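Local coordinates for protein importin-95 (Chaetomium thermophilum, PDB 4XRI) that probably carries proteins into the nucleus as an importin-beta transport receptor of stacked helical repeats and binds a small GTPase, at residues 375-380 and 397-402; 414-419 and 447-452. The protein carries 2 engineered substitutions. All blocks are in the same frame, centred on the assembly; numbering follows the deposited sequence.

Interaction 1 of 2, residues 375-380 and 397-402; sequences PPVIQF and VSAFGA
Ala399 faces helix 374-384 with its methyl group and receives both Val377 and Phe380 of 375-380. Val377 comes closer: CG1 of the valine lies 4.0 Å from Ala399 CB and 3.9 Å from Ala399 O, so that one methyl rests on both the side chain and the carbonyl of the same residue. The first torsion of Val377 (173°) sets this branch anti to the backbone N. About one turn further along the same helix Phe380 reaches the alanine as well, its CD2 lying 4.4 Å from Ala399 CB in a looser, oblique approach to the ring. Phe400 follows and meets Ile378, whose CD1 comes to the edge of the phenylalanine ring, in its plane, 3.9 Å from Phe400 CE2. No hydrogen bond joins the two segments; the side-chain contacts are all apolar, and only one backbone carbonyl is touched. Leu337 and Leu340 of helix 324-340 and Leu362 of helix 354-369 close around Ala399, while Leu423 of helix 409-425 borders Phe400. The segment axes approach to 9.4 Å at 152° between their directions, a near-antiparallel pairing of consecutive helices typical of an importin-beta-type HEAT solenoid.

Interaction 2 of 2, residues 414-419 and 447-452; sequences PIVKTG and EACSEA
This is a small, mostly apolar contact in which the middle of helix 409-425 packs against 447-452, at the last turns of helix 432-449 and the chain that continues from it. Val416 carries the apolar part by dividing its two methyls between two partners. Val416 CG1, anti to the backbone N (chi1 168°), lies 3.8 Å from Ala452 CB, and Val416 CG2 comes to 4.2 Å from Cys449 CB. The methyl of Ala452 also sits 3.9 Å from Val416 CB, so it fits against the branch point of the valine as well as its arm. The bond from Ala452 N to Cys449 O, 3.0 Å, closes a turn at 449-452, from which the alanine methyl points toward helix 409-425. At the exposed border the aliphatic chain of Lys417 runs past the carbonyl of Ala452, with CG 3.2 Å and CE 3.4 Å from Ala452 O; it is the methylenes of the lysine that meet this oxygen. Within 414-419, Pro414 O accepts from both N and OG1 of Thr418, the hydroxyl bond measuring 2.8 Å. Leu412 and Glu409 flank Cys449, and Met404 packs on Val416. Such packing between consecutive helices belongs to the all-helical, HEAT-type solenoid of importin beta.

In the fold
Interactions 1 and 2 come in series along the chain, the first joining helices 374-384 and 390-402, the second helices 409-425 and 432-449, so the two contacts involve four consecutive helices. Their centres are 13 Å apart, on the same side of the centre of the chain and about 30 Å from it. They meet through Ile415 of helix 409-425, whose CG2 lies 3.7 Å from Ile378 CD1 and 3.8 Å from Phe400 CE2. The isoleucine thus bridges between the two contacts, consistent with an apolar core that runs on between successive helices, an architecture in keeping with the flexibility for which importin-beta receptors are known.

Interaction 1 of 2, residues 375-380 and 397-402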
# COMPACT_ATOMS: atom_id res chain seq x y z
N PRO A 375 -0.56 -26.99 -18.34
CA PRO A 375 0.10 -28.26 -18.66
C PRO A 375 1.53 -28.44 -18.12
O PRO A 375 1.84 -29.53 -17.63
CB PRO A 375 0.11 -28.27 -20.20
CG PRO A 375 -1.04 -27.42 -20.58
CD PRO A 375 -1.08 -26.33 -19.56
N PRO A 376 2.40 -27.40 -18.18
CA PRO A 376 3.73 -27.66 -17.61
C PRO A 376 3.73 -27.79 -16.09
O PRO A 376 4.56 -28.51 -15.54
CB PRO A 376 4.55 -26.44 -18.05
CG PRO A 376 3.55 -25.38 -18.30
CD PRO A 376 2.35 -26.09 -18.85
N VAL A 377 2.81 -27.10 -15.42
CA VAL A 377 2.73 -27.17 -13.96
C VAL A 377 2.16 -28.51 -13.51
O VAL A 377 2.69 -29.15 -12.60
CB VAL A 377 1.88 -26.03 -13.39
CG1 VAL A 377 1.66 -26.22 -11.90
CG2 VAL A 377 2.54 -24.68 -13.66
N ILE A 378 1.09 -28.95 -14.17
CA ILE A 378 0.46 -30.22 -13.84
C ILE A 378 1.41 -31.39 -14.09
O ILE A 378 1.45 -32.35 -13.32
CB ILE A 378 -0.85 -30.42 -14.64
CG1 ILE A 378 -1.92 -29.45 -14.13
CG2 ILE A 378 -1.35 -31.85 -14.52
CD1 ILE A 378 -2.11 -29.50 -12.63
N GLN A 379 2.20 -31.29 -15.16
CA GLN A 379 3.22 -32.30 -15.44
C GLN A 379 4.21 -32.38 -14.28
O GLN A 379 4.60 -33.46 -13.86
CB GLN A 379 3.96 -31.99 -16.74
CG GLN A 379 5.01 -33.03 -17.09
CD GLN A 379 5.84 -32.64 -18.30
OE1 GLN A 379 5.98 -31.46 -18.62
NE2 GLN A 379 6.40 -33.64 -18.98
N PHE A 380 4.59 -31.21 -13.78
CA PHE A 380 5.54 -31.12 -12.68
C PHE A 380 4.96 -31.64 -11.37
O PHE A 380 5.64 -32.34 -10.61
CB PHE A 380 6.00 -29.67 -12.50
CG PHE A 380 6.97 -29.47 -11.37
CD1 PHE A 380 8.33 -29.64 -11.56
CD2 PHE A 380 6.52 -29.08 -10.12
CE1 PHE A 380 9.22 -29.44 -10.53
CE2 PHE A 380 7.40 -28.89 -9.07
CZ PHE A 380 8.75 -29.07 -9.28
N VAL A 397 3.24 -29.17 -4.37
CA VAL A 397 2.03 -28.61 -3.78
C VAL A 397 2.04 -27.08 -3.90
O VAL A 397 1.00 -26.47 -4.13
CB VAL A 397 1.86 -29.02 -2.30
CG1 VAL A 397 1.63 -30.51 -2.19
CG2 VAL A 397 3.07 -28.61 -1.47
N SER A 398 3.21 -26.48 -3.75
CA SER A 398 3.36 -25.03 -3.88
C SER A 398 2.95 -24.58 -5.26
O SER A 398 2.16 -23.64 -5.41
CB SER A 398 4.81 -24.61 -3.60
OG SER A 398 5.16 -24.82 -2.25
N ALA A 399 3.48 -25.25 -6.27
CA ALA A 399 3.17 -24.94 -7.67
C ALA A 399 1.68 -25.03 -7.94
O ALA A 399 1.11 -24.16 -8.61
CB ALA A 399 3.93 -25.88 -8.59
N PHE A 400 1.05 -26.08 -7.42
CA PHE A 400 -0.37 -26.32 -7.61
C PHE A 400 -1.20 -25.15 -7.10
O PHE A 400 -2.07 -24.63 -7.80
CB PHE A 400 -0.79 -27.61 -6.91
CG PHE A 400 -2.13 -28.12 -7.34
CD1 PHE A 400 -3.18 -28.19 -6.44
CD2 PHE A 400 -2.35 -28.54 -8.64
CE1 PHE A 400 -4.42 -28.67 -6.83
CE2 PHE A 400 -3.58 -29.01 -9.04
CZ PHE A 400 -4.62 -29.08 -8.13
N GLY A 401 -0.93 -24.75 -5.86
CA GLY A 401 -1.60 -23.61 -5.27
C GLY A 401 -1.28 -22.32 -6.00
O GLY A 401 -2.13 -21.44 -6.13
N ALA A 402 -0.04 -22.21 -6.49
CA ALA A 402 0.45 -20.98 -7.11
C ALA A 402 -0.31 -20.56 -8.37
O ALA A 402 -0.41 -19.37 -8.66
CB ALA A 402 1.93 -21.12 -7.43

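Interaction 2 of 2, residues 414-419 and 447-452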
# COMPACT_ATOMS: atom_id res chain seq x y z
N PRO A 414 -12.03 -29.18 -13.04
CA PRO A 414 -11.82 -30.64 -12.99
C PRO A 414 -10.46 -31.02 -12.41
O PRO A 414 -10.32 -32.13 -11.89
CB PRO A 414 -11.91 -31.05 -14.47
CG PRO A 414 -11.49 -29.84 -15.21
CD PRO A 414 -12.04 -28.68 -14.43
N ILE A 415 -9.49 -30.13 -12.50
CA ILE A 415 -8.16 -30.40 -11.95
C ILE A 415 -8.19 -30.28 -10.43
O ILE A 415 -7.52 -31.04 -9.73
CB ILE A 415 -7.11 -29.45 -12.53
CG1 ILE A 415 -7.18 -29.46 -14.06
CG2 ILE A 415 -5.72 -29.84 -12.06
CD1 ILE A 415 -6.16 -28.56 -14.72
N VAL A 416 -8.97 -29.33 -9.94
CA VAL A 416 -9.14 -29.15 -8.50
C VAL A 416 -9.87 -30.34 -7.90
O VAL A 416 -9.44 -30.89 -6.88
CB VAL A 416 -9.91 -27.86 -8.18
CG1 VAL A 416 -10.33 -27.83 -6.72
CG2 VAL A 416 -9.07 -26.63 -8.53
N LYS A 417 -10.98 -30.72 -8.53
CA LYS A 417 -11.75 -31.89 -8.10
C LYS A 417 -10.88 -33.14 -8.07
O LYS A 417 -10.95 -33.93 -7.12
CB LYS A 417 -12.95 -32.11 -9.03
CG LYS A 417 -14.16 -31.28 -8.68
CD LYS A 417 -15.16 -31.22 -9.83
CE LYS A 417 -16.38 -30.39 -9.45
NZ LYS A 417 -17.25 -30.10 -10.63
N THR A 418 -10.07 -33.31 -9.10
CA THR A 418 -9.17 -34.46 -9.19
C THR A 418 -8.09 -34.41 -8.12
O THR A 418 -7.72 -35.44 -7.54
CB THR A 418 -8.50 -34.53 -10.59
OG1 THR A 418 -9.49 -34.83 -11.58
CG2 THR A 418 -7.42 -35.60 -10.62
N GLY A 419 -7.60 -33.21 -7.83
CA GLY A 419 -6.48 -33.05 -6.92
C GLY A 419 -6.83 -32.76 -5.48
O GLY A 419 -5.93 -32.65 -4.64
N GLU A 447 -9.99 -20.11 -2.20
CA GLU A 447 -10.13 -18.71 -2.57
C GLU A 447 -10.48 -18.53 -4.04
O GLU A 447 -11.38 -17.76 -4.38
CB GLU A 447 -8.84 -17.95 -2.25
CG GLU A 447 -8.89 -16.47 -2.54
CD GLU A 447 -7.57 -15.78 -2.23
OE1 GLU A 447 -7.58 -14.74 -1.54
OE2 GLU A 447 -6.52 -16.29 -2.68
N ALA A 448 -9.78 -19.25 -4.90
CA ALA A 448 -9.93 -19.08 -6.34
C ALA A 448 -11.01 -19.97 -6.93
O ALA A 448 -11.68 -19.59 -7.89
CB ALA A 448 -8.60 -19.33 -7.03
N CYS A 449 -11.18 -21.17 -6.36
CA CYS A 449 -12.08 -22.15 -6.96
C CYS A 449 -12.92 -22.92 -5.95
O CYS A 449 -12.99 -24.15 -6.01
CB CYS A 449 -11.27 -23.15 -7.80
SG CYS A 449 -10.18 -22.41 -9.04
N SER A 450 -13.56 -22.20 -5.03
CA SER A 450 -14.43 -22.84 -4.05
C SER A 450 -15.57 -23.59 -4.72
O SER A 450 -16.06 -24.60 -4.21
CB SER A 450 -15.00 -21.80 -3.08
OG SER A 450 -15.50 -20.67 -3.78
N GLU A 451 -15.98 -23.09 -5.89
CA GLU A 451 -17.04 -23.70 -6.68
C GLU A 451 -16.72 -25.13 -7.08
O GLU A 451 -17.61 -25.96 -7.23
CB GLU A 451 -17.30 -22.85 -7.93
CG GLU A 451 -17.74 -21.42 -7.66
CD GLU A 451 -16.59 -20.48 -7.34
OE1 GLU A 451 -15.51 -20.96 -6.92
OE2 GLU A 451 -16.75 -19.25 -7.51
N ALA A 452 -15.43 -25.42 -7.24
CA ALA A 452 -14.99 -26.75 -7.64
C ALA A 452 -14.99 -27.72 -6.46
O ALA A 452 -15.02 -28.93 -6.65
CB ALA A 452 -13.61 -26.69 -8.27